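Local coordinates for protein ADP-ribosylating toxin CARDS (Mycoplasma pneumoniae, PDB 4TLV) that transfers ADP-ribose from NAD(+) to target proteins, and causes vacuolation and disruption of respiratory epithelium as the organism's main virulence factor, at residues E19-H24 and Y79-R84; R12-S17 and H24-L29; Q132-T137 and L228-P233. All blocks are in the same frame, centred on the assembly; numbering follows the deposited sequence.

Contact 1. Residues E19-H24 and Y79-R84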
loop_
_atom_site.group_PDB
_atom_site.type_symbol
_atom_site.label_atom_id
_atom_site.label_comp_id
_atom_site.label_asym_id
_atom_site.label_seq_id
_atom_site.Cartn_x
_atom_site.Cartn_y
_atom_site.Cartn_z
ATOM N N GLU A 19 4.203 -26.708 -15.271
ATOM C CA GLU A 19 3.999 -28.146 -15.328
ATOM C C GLU A 19 3.850 -28.693 -13.910
ATOM O O GLU A 19 2.974 -29.515 -13.640
ATOM C CB GLU A 19 5.147 -28.847 -16.059
ATOM C CG GLU A 19 4.962 -30.359 -16.146
ATOM C CD GLU A 19 6.222 -31.082 -16.594
ATOM O OE1 GLU A 19 7.162 -30.403 -17.068
ATOM O OE2 GLU A 19 6.275 -32.326 -16.469
ATOM N N GLU A 20 4.694 -28.228 -12.995
ATOM C CA GLU A 20 4.613 -28.693 -11.611
ATOM C C GLU A 20 3.443 -28.068 -10.831
ATOM O O GLU A 20 2.659 -28.768 -10.193
ATOM C CB GLU A 20 5.912 -28.397 -10.874
ATOM C CG GLU A 20 5.944 -28.985 -9.471
ATOM C CD GLU A 20 7.202 -28.595 -8.702
ATOM O OE1 GLU A 20 8.194 -28.149 -9.332
ATOM O OE2 GLU A 20 7.194 -28.741 -7.463
ATOM N N ILE A 21 3.351 -26.744 -10.871
ATOM C CA ILE A 21 2.346 -26.014 -10.094
ATOM C C ILE A 21 0.916 -26.321 -10.539
ATOM O O ILE A 21 0.029 -26.498 -9.705
ATOM C CB ILE A 21 2.584 -24.491 -10.174
ATOM C CG1 ILE A 21 3.997 -24.132 -9.677
ATOM C CG2 ILE A 21 1.481 -23.721 -9.408
ATOM C CD1 ILE A 21 4.314 -24.638 -8.269
ATOM N N PHE A 22 0.688 -26.365 -11.852
ATOM C CA PHE A 22 -0.644 -26.642 -12.395
ATOM C C PHE A 22 -1.140 -28.007 -11.939
ATOM O O PHE A 22 -2.339 -28.239 -11.856
ATOM C CB PHE A 22 -0.673 -26.569 -13.934
ATOM C CG PHE A 22 -0.694 -25.158 -14.494
ATOM C CD1 PHE A 22 -0.611 -24.048 -13.661
ATOM C CD2 PHE A 22 -0.790 -24.951 -15.868
ATOM C CE1 PHE A 22 -0.638 -22.743 -14.191
ATOM C CE2 PHE A 22 -0.806 -23.676 -16.408
ATOM C CZ PHE A 22 -0.732 -22.559 -15.571
ATOM N N GLU A 23 -0.207 -28.900 -11.630
ATOM C CA GLU A 23 -0.556 -30.250 -11.212
ATOM C C GLU A 23 -0.637 -30.418 -9.692
ATOM O O GLU A 23 -1.488 -31.148 -9.191
ATOM C CB GLU A 23 0.444 -31.260 -11.785
ATOM C CG GLU A 23 0.360 -32.612 -11.096
ATOM C CD GLU A 23 0.776 -33.752 -11.990
ATOM O OE1 GLU A 23 1.761 -33.589 -12.744
ATOM O OE2 GLU A 23 0.115 -34.814 -11.935
ATOM N N HIS A 24 0.245 -29.738 -8.966
ATOM C CA HIS A 24 0.380 -29.965 -7.529
ATOM C C HIS A 24 0.003 -28.800 -6.613
ATOM O O HIS A 24 -0.031 -28.981 -5.402
ATOM C CB HIS A 24 1.811 -30.379 -7.196
ATOM C CG HIS A 24 2.240 -31.632 -7.884
ATOM N ND1 HIS A 24 1.777 -32.876 -7.516
ATOM C CD2 HIS A 24 3.082 -31.835 -8.924
ATOM C CE1 HIS A 24 2.315 -33.793 -8.301
ATOM N NE2 HIS A 24 3.113 -33.188 -9.162
ATOM N N TYR A 79 7.886 -17.552 -12.867
ATOM C CA TYR A 79 6.509 -17.532 -13.341
ATOM C C TYR A 79 5.614 -16.770 -12.397
ATOM O O TYR A 79 5.742 -16.897 -11.188
ATOM C CB TYR A 79 5.976 -18.946 -13.519
ATOM C CG TYR A 79 6.754 -19.681 -14.570
ATOM C CD1 TYR A 79 6.413 -19.566 -15.907
ATOM C CD2 TYR A 79 7.865 -20.438 -14.229
ATOM C CE1 TYR A 79 7.134 -20.213 -16.883
ATOM C CE2 TYR A 79 8.604 -21.083 -15.198
ATOM C CZ TYR A 79 8.229 -20.970 -16.525
ATOM O OH TYR A 79 8.955 -21.620 -17.498
ATOM N N LEU A 80 4.726 -15.967 -12.963
ATOM C CA LEU A 80 3.703 -15.287 -12.179
ATOM C C LEU A 80 2.462 -16.147 -12.238
ATOM O O LEU A 80 1.971 -16.451 -13.325
ATOM C CB LEU A 80 3.395 -13.927 -12.781
ATOM C CG LEU A 80 2.185 -13.175 -12.211
ATOM C CD1 LEU A 80 2.487 -12.705 -10.788
ATOM C CD2 LEU A 80 1.867 -12.000 -13.104
ATOM N N TYR A 81 1.962 -16.548 -11.074
ATOM C CA TYR A 81 0.745 -17.341 -11.007
ATOM C C TYR A 81 -0.443 -16.541 -10.505
ATOM O O TYR A 81 -0.333 -15.797 -9.524
ATOM C CB TYR A 81 0.956 -18.527 -10.081
ATOM C CG TYR A 81 1.942 -19.499 -10.643
ATOM C CD1 TYR A 81 1.554 -20.411 -11.620
ATOM C CD2 TYR A 81 3.265 -19.500 -10.228
ATOM C CE1 TYR A 81 2.456 -21.307 -12.148
ATOM C CE2 TYR A 81 4.180 -20.391 -10.767
ATOM C CZ TYR A 81 3.765 -21.293 -11.718
ATOM O OH TYR A 81 4.654 -22.189 -12.264
ATOM N N GLU A 82 -1.577 -16.729 -11.172
ATOM C CA GLU A 82 -2.841 -16.123 -10.780
ATOM C C GLU A 82 -3.665 -17.193 -10.073
ATOM O O GLU A 82 -3.911 -18.259 -10.637
ATOM C CB GLU A 82 -3.575 -15.640 -12.027
ATOM C CG GLU A 82 -4.966 -15.098 -11.755
ATOM C CD GLU A 82 -5.666 -14.681 -13.042
ATOM O OE1 GLU A 82 -5.994 -15.565 -13.847
ATOM O OE2 GLU A 82 -5.864 -13.475 -13.241
ATOM N N ILE A 83 -4.092 -16.909 -8.840
ATOM C CA ILE A 83 -4.634 -17.920 -7.944
ATOM C C ILE A 83 -5.977 -17.452 -7.385
ATOM O O ILE A 83 -6.050 -16.385 -6.772
ATOM C CB ILE A 83 -3.666 -18.143 -6.746
ATOM C CG1 ILE A 83 -2.249 -18.495 -7.229
ATOM C CG2 ILE A 83 -4.219 -19.175 -5.764
ATOM C CD1 ILE A 83 -1.158 -18.325 -6.151
ATOM N N ARG A 84 -7.031 -18.245 -7.587
ATOM C CA ARG A 84 -8.341 -17.907 -7.048
ATOM C C ARG A 84 -8.276 -18.054 -5.539
ATOM O O ARG A 84 -7.873 -19.094 -5.031
ATOM C CB ARG A 84 -9.459 -18.808 -7.618
ATOM C CG ARG A 84 -10.850 -18.543 -7.041
ATOM C CD ARG A 84 -11.947 -19.467 -7.669
ATOM N NE ARG A 84 -11.450 -20.832 -7.861
ATOM C CZ ARG A 84 -11.307 -21.727 -6.888
ATOM N NH1 ARG A 84 -11.660 -21.426 -5.635
ATOM N NH2 ARG A 84 -10.802 -22.924 -7.163
#
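The Tyr81 ring presents one face to Ile21 and one edge to Phe22. Over the face lies Ile21 CG2, 4.0 Å from the centroid of the Tyr81 ring and 20° off its normal, a CH-pi contact displaced toward the CE1 rim. At the edge, close to the ring plane, Phe22 CE1 approaches Tyr81 CE1 at 4.0 Å, with Tyr81 CD1 hardly farther away. Tyr81 thus meets two successive helical residues in two different ways.

Ile21 does more than cover the face. Its CG1 reaches the phenolic end, 3.5 Å from Tyr81 CZ and 3.3 Å from Tyr81 OH, so the branched side chain runs from the CE1 rim to the hydroxyl. The first torsion of Ile21 (chi1 -57°) accounts for this split: CG2 stands opposite the backbone N, CG1 stands opposite the carbonyl carbon, and both branches find part of the tyrosine. The close carbon approach to OH is not a polar bond; the hydroxyl is hydrogen-bonded to the backbone carbonyl O of Arg16, just ahead of the helix. That bond fixes the outer end of the ring, while the two hydrophobic side chains bear on its face and edge. All three side chains are buried, and no hydrogen bond joins the two segments.

The arrangement is helix-on-sheet packing in the mono-ADP-ribosyltransferase domain. Helix 18-24 lies against strand 76-84 with the CA atoms of Ile21 and Tyr81 8.9 Å apart. Strand 76-84 runs between strands 9-14 and 146-156 of an antiparallel sheet; Ala149 on the latter touches both Phe22 and Tyr81, and Phe26, beyond the helix, adds an edge-to-face ring contact to Tyr81.

Contact 2. Residues R12-S17 and H24-L29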
loop_
_atom_site.group_PDB
_atom_site.type_symbol
_atom_site.label_atom_id
_atom_site.label_comp_id
_atom_site.label_asym_id
_atom_site.label_seq_id
_atom_site.Cartn_x
_atom_site.Cartn_y
_atom_site.Cartn_z
ATOM N N ARG A 12 1.362 -14.789 -7.200
ATOM C CA ARG A 12 2.589 -15.251 -6.579
ATOM C C ARG A 12 3.617 -15.557 -7.658
ATOM O O ARG A 12 3.312 -16.250 -8.637
ATOM C CB ARG A 12 2.316 -16.527 -5.779
ATOM C CG ARG A 12 3.556 -17.056 -5.023
ATOM C CD ARG A 12 3.264 -18.430 -4.395
ATOM N NE ARG A 12 4.506 -19.113 -4.031
ATOM C CZ ARG A 12 5.179 -18.898 -2.908
ATOM N NH1 ARG A 12 4.740 -18.013 -2.011
ATOM N NH2 ARG A 12 6.310 -19.561 -2.687
ATOM N N VAL A 13 4.827 -15.039 -7.478
ATOM C CA VAL A 13 5.933 -15.349 -8.383
ATOM C C VAL A 13 6.718 -16.506 -7.770
ATOM O O VAL A 13 7.074 -16.474 -6.588
ATOM C CB VAL A 13 6.858 -14.112 -8.580
ATOM C CG1 VAL A 13 8.122 -14.473 -9.403
ATOM C CG2 VAL A 13 6.083 -12.956 -9.231
ATOM N N ASP A 14 6.980 -17.538 -8.564
ATOM C CA ASP A 14 7.618 -18.740 -8.062
ATOM C C ASP A 14 8.495 -19.278 -9.191
ATOM O O ASP A 14 8.126 -19.185 -10.350
ATOM C CB ASP A 14 6.534 -19.761 -7.689
ATOM C CG ASP A 14 7.018 -20.816 -6.726
ATOM O OD1 ASP A 14 7.916 -21.600 -7.098
ATOM O OD2 ASP A 14 6.478 -20.888 -5.600
ATOM N N LEU A 15 9.657 -19.825 -8.859
ATOM C CA LEU A 15 10.558 -20.325 -9.898
ATOM C C LEU A 15 10.122 -21.686 -10.452
ATOM O O LEU A 15 10.564 -22.094 -11.524
ATOM C CB LEU A 15 12.006 -20.357 -9.394
ATOM C CG LEU A 15 12.729 -19.012 -9.584
ATOM C CD1 LEU A 15 12.107 -17.928 -8.736
ATOM C CD2 LEU A 15 14.222 -19.125 -9.295
ATOM N N ARG A 16 9.237 -22.379 -9.742
ATOM C CA ARG A 16 8.722 -23.653 -10.238
ATOM C C ARG A 16 7.841 -23.441 -11.468
ATOM O O ARG A 16 7.071 -22.481 -11.538
ATOM C CB ARG A 16 7.948 -24.388 -9.152
ATOM C CG ARG A 16 8.784 -24.727 -7.933
ATOM C CD ARG A 16 7.961 -25.481 -6.908
ATOM N NE ARG A 16 8.673 -25.604 -5.640
ATOM C CZ ARG A 16 9.419 -26.651 -5.303
ATOM N NH1 ARG A 16 9.542 -27.674 -6.140
ATOM N NH2 ARG A 16 10.037 -26.679 -4.127
ATOM N N SER A 17 7.955 -24.350 -12.431
ATOM C CA SER A 17 7.264 -24.242 -13.715
ATOM C C SER A 17 5.785 -24.609 -13.638
ATOM O O SER A 17 5.352 -25.305 -12.727
ATOM C CB SER A 17 7.946 -25.156 -14.740
ATOM O OG SER A 17 7.754 -26.508 -14.373
ATOM N N HIS A 24 0.245 -29.738 -8.966
ATOM C CA HIS A 24 0.380 -29.965 -7.529
ATOM C C HIS A 24 0.003 -28.800 -6.613
ATOM O O HIS A 24 -0.031 -28.981 -5.402
ATOM C CB HIS A 24 1.811 -30.379 -7.196
ATOM C CG HIS A 24 2.240 -31.632 -7.884
ATOM N ND1 HIS A 24 1.777 -32.876 -7.516
ATOM C CD2 HIS A 24 3.082 -31.835 -8.924
ATOM C CE1 HIS A 24 2.315 -33.793 -8.301
ATOM N NE2 HIS A 24 3.113 -33.188 -9.162
ATOM N N GLY A 25 -0.247 -27.617 -7.169
ATOM C CA GLY A 25 -0.473 -26.441 -6.336
ATOM C C GLY A 25 0.804 -26.000 -5.630
ATOM O O GLY A 25 1.907 -26.248 -6.119
ATOM N N PHE A 26 0.664 -25.336 -4.482
ATOM C CA PHE A 26 1.822 -24.891 -3.714
ATOM C C PHE A 26 1.853 -25.568 -2.348
ATOM O O PHE A 26 0.837 -25.671 -1.678
ATOM C CB PHE A 26 1.779 -23.371 -3.510
ATOM C CG PHE A 26 1.883 -22.580 -4.783
ATOM C CD1 PHE A 26 3.131 -22.275 -5.323
ATOM C CD2 PHE A 26 0.741 -22.151 -5.441
ATOM C CE1 PHE A 26 3.233 -21.558 -6.495
ATOM C CE2 PHE A 26 0.832 -21.419 -6.626
ATOM C CZ PHE A 26 2.082 -21.117 -7.147
ATOM N N SER A 27 3.027 -26.013 -1.931
ATOM C CA SER A 27 3.168 -26.680 -0.636
ATOM C C SER A 27 3.773 -25.732 0.380
ATOM O O SER A 27 4.427 -24.761 0.003
ATOM C CB SER A 27 4.067 -27.918 -0.779
ATOM O OG SER A 27 3.416 -28.911 -1.558
ATOM N N THR A 28 3.573 -26.007 1.668
ATOM C CA THR A 28 4.101 -25.130 2.710
ATOM C C THR A 28 5.573 -25.437 2.992
ATOM O O THR A 28 6.063 -26.518 2.671
ATOM C CB THR A 28 3.331 -25.315 4.033
ATOM O OG1 THR A 28 3.618 -26.615 4.561
ATOM C CG2 THR A 28 1.810 -25.182 3.810
ATOM N N LEU A 29 6.263 -24.493 3.620
ATOM C CA LEU A 29 7.615 -24.715 4.109
ATOM C C LEU A 29 7.630 -25.725 5.263
ATOM O O LEU A 29 8.499 -26.599 5.329
ATOM C CB LEU A 29 8.228 -23.388 4.592
ATOM C CG LEU A 29 8.465 -22.323 3.517
ATOM C CD1 LEU A 29 8.631 -20.939 4.148
ATOM C CD2 LEU A 29 9.673 -22.697 2.662
#
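Asp14 OD2 is gripped by two nitrogens of Arg12 while it also rests against the edge of the Phe26 ring. Arg12 NE donates to Asp14 OD2 at 3.1 Å and Arg12 NH2 to the same oxygen at 3.2 Å, a side-on salt bridge with both donors on one atom. The pair sits at the end of strand 9-14, an outer strand of the sheet of the ADP-ribosyltransferase fold; an arginine on this first strand is a hallmark of the pertussis-toxin-like family.

The bridge has a clear geometry. The oxygen lies only 8° out of the guanidinium plane; NE donates to the anti lone pair of Asp14 OD2, whereas NH2 reaches the same oxygen from the anti side but well out of the carboxylate plane. With its CG opposite the backbone N and an extended chain from CG to NE, Arg12 reaches along Phe26 and Asp14, and its remaining nitrogen, NH1, donates to the backbone O of Ser51. Two separate groups therefore fix the guanidinium.

Phe26 belongs to the irregular segment that follows helix 18-24, where Gly25, with positive phi, leaves the helix. Its side chain runs counter to both polar ones. Arg12 CD lies over one face, 4.0 Å from the ring centroid and 19° off the normal, as a CH-pi contact, while the guanidinium plane is inclined 67° to the ring. The aspartate takes the edge instead, an approach consistent with a weakly favourable pull between a carboxylate and ring hydrogens. Its closest point is Asp14 OD2, 3.4 Å from Phe26 CE1.

Contact 3. Residues Q132-T137 and L228-P233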
loop_
_atom_site.group_PDB
_atom_site.type_symbol
_atom_site.label_atom_id
_atom_site.label_comp_id
_atom_site.label_asym_id
_atom_site.label_seq_id
_atom_site.Cartn_x
_atom_site.Cartn_y
_atom_site.Cartn_z
ATOM N N GLN A 132 3.723 -5.167 0.085
ATOM C CA GLN A 132 3.576 -6.535 -0.421
ATOM C C GLN A 132 2.113 -6.937 -0.655
ATOM O O GLN A 132 1.832 -7.896 -1.377
ATOM C CB GLN A 132 4.270 -7.545 0.511
ATOM C CG GLN A 132 5.789 -7.365 0.556
ATOM C CD GLN A 132 6.478 -8.339 1.487
ATOM O OE1 GLN A 132 7.661 -8.760 1.097
ATOM N NE2 GLN A 132 5.945 -8.717 2.545
ATOM N N ARG A 133 1.185 -6.200 -0.053
ATOM C CA ARG A 133 -0.237 -6.505 -0.197
ATOM C C ARG A 133 -0.482 -7.984 0.070
ATOM O O ARG A 133 -1.228 -8.630 -0.664
ATOM C CB ARG A 133 -0.726 -6.148 -1.614
ATOM C CG ARG A 133 -0.557 -4.671 -1.986
ATOM C CD ARG A 133 -1.708 -3.799 -1.484
ATOM N NE ARG A 133 -3.012 -4.091 -2.120
ATOM C CZ ARG A 133 -3.439 -3.569 -3.271
ATOM N NH1 ARG A 133 -2.669 -2.735 -3.983
ATOM N NH2 ARG A 133 -4.649 -3.886 -3.728
ATOM N N GLU A 134 0.143 -8.523 1.117
ATOM C CA GLU A 134 0.157 -9.980 1.317
ATOM C C GLU A 134 -1.169 -10.568 1.778
ATOM O O GLU A 134 -1.779 -10.092 2.727
ATOM C CB GLU A 134 1.258 -10.436 2.298
ATOM C CG GLU A 134 1.205 -11.968 2.529
ATOM C CD GLU A 134 2.349 -12.521 3.361
ATOM O OE1 GLU A 134 3.134 -11.731 3.930
ATOM O OE2 GLU A 134 2.445 -13.764 3.445
ATOM N N TRP A 135 -1.606 -11.603 1.078
ATOM C CA TRP A 135 -2.649 -12.497 1.576
ATOM C C TRP A 135 -1.913 -13.814 1.778
ATOM O O TRP A 135 -1.228 -14.291 0.867
ATOM C CB TRP A 135 -3.756 -12.658 0.531
ATOM C CG TRP A 135 -4.663 -11.467 0.450
ATOM C CD1 TRP A 135 -4.415 -10.291 -0.183
ATOM C CD2 TRP A 135 -5.964 -11.343 1.044
ATOM N NE1 TRP A 135 -5.484 -9.434 -0.027
ATOM C CE2 TRP A 135 -6.447 -10.063 0.718
ATOM C CE3 TRP A 135 -6.770 -12.204 1.813
ATOM C CZ2 TRP A 135 -7.704 -9.610 1.130
ATOM C CZ3 TRP A 135 -8.002 -11.752 2.232
ATOM C CH2 TRP A 135 -8.465 -10.458 1.883
ATOM N N PHE A 136 -1.983 -14.370 2.978
ATOM C CA PHE A 136 -1.326 -15.642 3.221
ATOM C C PHE A 136 -2.372 -16.734 3.299
ATOM O O PHE A 136 -3.516 -16.474 3.689
ATOM C CB PHE A 136 -0.448 -15.602 4.482
ATOM C CG PHE A 136 -1.210 -15.395 5.775
ATOM C CD1 PHE A 136 -1.523 -14.112 6.216
ATOM C CD2 PHE A 136 -1.571 -16.481 6.569
ATOM C CE1 PHE A 136 -2.202 -13.908 7.409
ATOM C CE2 PHE A 136 -2.252 -16.277 7.775
ATOM C CZ PHE A 136 -2.558 -14.983 8.191
ATOM N N THR A 137 -1.995 -17.950 2.909
ATOM C CA THR A 137 -2.923 -19.072 3.012
ATOM C C THR A 137 -2.568 -19.859 4.258
ATOM O O THR A 137 -1.390 -19.956 4.638
ATOM C CB THR A 137 -2.878 -19.990 1.789
ATOM O OG1 THR A 137 -1.583 -20.590 1.700
ATOM C CG2 THR A 137 -3.149 -19.186 0.513
ATOM N N LEU A 228 11.237 -12.963 3.486
ATOM C CA LEU A 228 11.821 -14.095 2.784
ATOM C C LEU A 228 10.763 -14.986 2.114
ATOM O O LEU A 228 11.060 -15.693 1.150
ATOM C CB LEU A 228 12.720 -14.900 3.728
ATOM C CG LEU A 228 14.114 -14.293 3.981
ATOM C CD1 LEU A 228 14.069 -12.876 4.573
ATOM C CD2 LEU A 228 14.938 -15.232 4.870
ATOM N N SER A 229 9.526 -14.954 2.592
ATOM C CA SER A 229 8.507 -15.783 2.013
ATOM C C SER A 229 8.265 -15.242 0.495
ATOM O O SER A 229 7.902 -16.017 -0.380
ATOM C CB SER A 229 7.190 -15.808 2.791
ATOM O OG SER A 229 6.672 -14.492 2.931
ATOM N N PHE A 230 8.470 -13.945 0.271
ATOM C CA PHE A 230 8.402 -13.376 -1.075
ATOM C C PHE A 230 9.721 -13.585 -1.845
ATOM O O PHE A 230 9.721 -14.054 -2.992
ATOM C CB PHE A 230 8.064 -11.872 -1.022
ATOM C CG PHE A 230 6.587 -11.582 -0.865
ATOM C CD1 PHE A 230 5.932 -11.842 0.334
ATOM C CD2 PHE A 230 5.855 -11.047 -1.910
ATOM C CE1 PHE A 230 4.564 -11.599 0.480
ATOM C CE2 PHE A 230 4.480 -10.790 -1.769
ATOM C CZ PHE A 230 3.835 -11.076 -0.575
ATOM N N ALA A 231 10.838 -13.226 -1.218
ATOM C CA ALA A 231 12.140 -13.203 -1.913
ATOM C C ALA A 231 12.780 -14.582 -2.131
ATOM O O ALA A 231 13.665 -14.729 -2.987
ATOM C CB ALA A 231 13.105 -12.300 -1.190
ATOM N N CYS A 232 12.362 -15.573 -1.342
ATOM C CA CYS A 232 12.906 -16.931 -1.458
ATOM C C CYS A 232 11.760 -17.917 -1.660
ATOM O O CYS A 232 11.522 -18.766 -0.806
ATOM C CB CYS A 232 13.670 -17.320 -0.190
ATOM S SG CYS A 232 14.658 -16.029 0.581
ATOM N N PRO A 233 11.048 -17.809 -2.795
ATOM C CA PRO A 233 9.787 -18.539 -2.985
ATOM C C PRO A 233 9.985 -20.047 -3.037
ATOM O O PRO A 233 9.023 -20.775 -2.853
ATOM C CB PRO A 233 9.272 -18.060 -4.346
ATOM C CG PRO A 233 10.396 -17.293 -4.978
ATOM C CD PRO A 233 11.410 -16.953 -3.940
HETATM O O HOH W 1 5.583 -12.369 4.924
#
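Phe230 lies with one ring face under the side-chain amide of Gln132 and one ring edge against Glu134, so two residues on one turn and strand hold it from different directions. The amide of Gln132 is stacked nearly flat on the ring, the planes only 18° apart, and is shifted toward the rim: Gln132 CD stands 3.7 Å above the ring plane, and Gln132 OE1 is 3.6 Å from Phe230 CG. The two side chains run antiparallel, so that Gln132 CB also lies over the Phe230 ring as a CH-pi contact, 4.1 Å from the centroid. The amide is also held by its polar end, since OE1 accepts from the backbone N of Ser227, just ahead of helix 228-231.

Glu134 is turned very differently. Its carboxylate stands almost upright against the Phe230 ring, at 82°, and Glu134 OE1 comes to 3.7 Å from Phe230 CE1, with CG of the glutamate in the ring plane. CG points away from the backbone N (chi1 178°), and the extended chain carries the carboxylate past this edge. The other oxygen, OE2, is hydrogen-bonded to His38 NE2. A water donates to Glu134 OE1 at 2.7 Å and lies 3.1 Å from Ser229 OG, although Ser229 has two conformers, so this bridge is less certain.

Helix 228-231 leads into Cys232, disulfide-bonded to Cys249, in a region inferred to form the NAD(+)-binding pocket. Gln132-Arg133-Glu134 matches the Gln-x-Glu signature that lines the NAD(+) cleft in related ADP-ribosylating toxins, and the segment carrying Phe230 packs directly on it.

In the fold
Contacts 1 and 2 are close neighbours, their centres about 7 Å apart, and they share His24. They are joined through strands 9-14 and 76-84, where Tyr81 N lies 2.8 Å from Arg12 O, a probable hydrogen bond. Contact 2 also meets contact 3, with centres about 11 Å apart; there Arg12 NH2 approaches Pro233 O at 3.0 Å, so the strand arginine touches the segment attributed to the NAD(+)-binding pocket. Arg12 of contact 2 and Glu134 of contact 3 probably both line the NAD(+) cleft, as in related toxins. Contact 1 stays farther off, about 15 Å from contact 3 between centres and about 6 Å between nearest atoms.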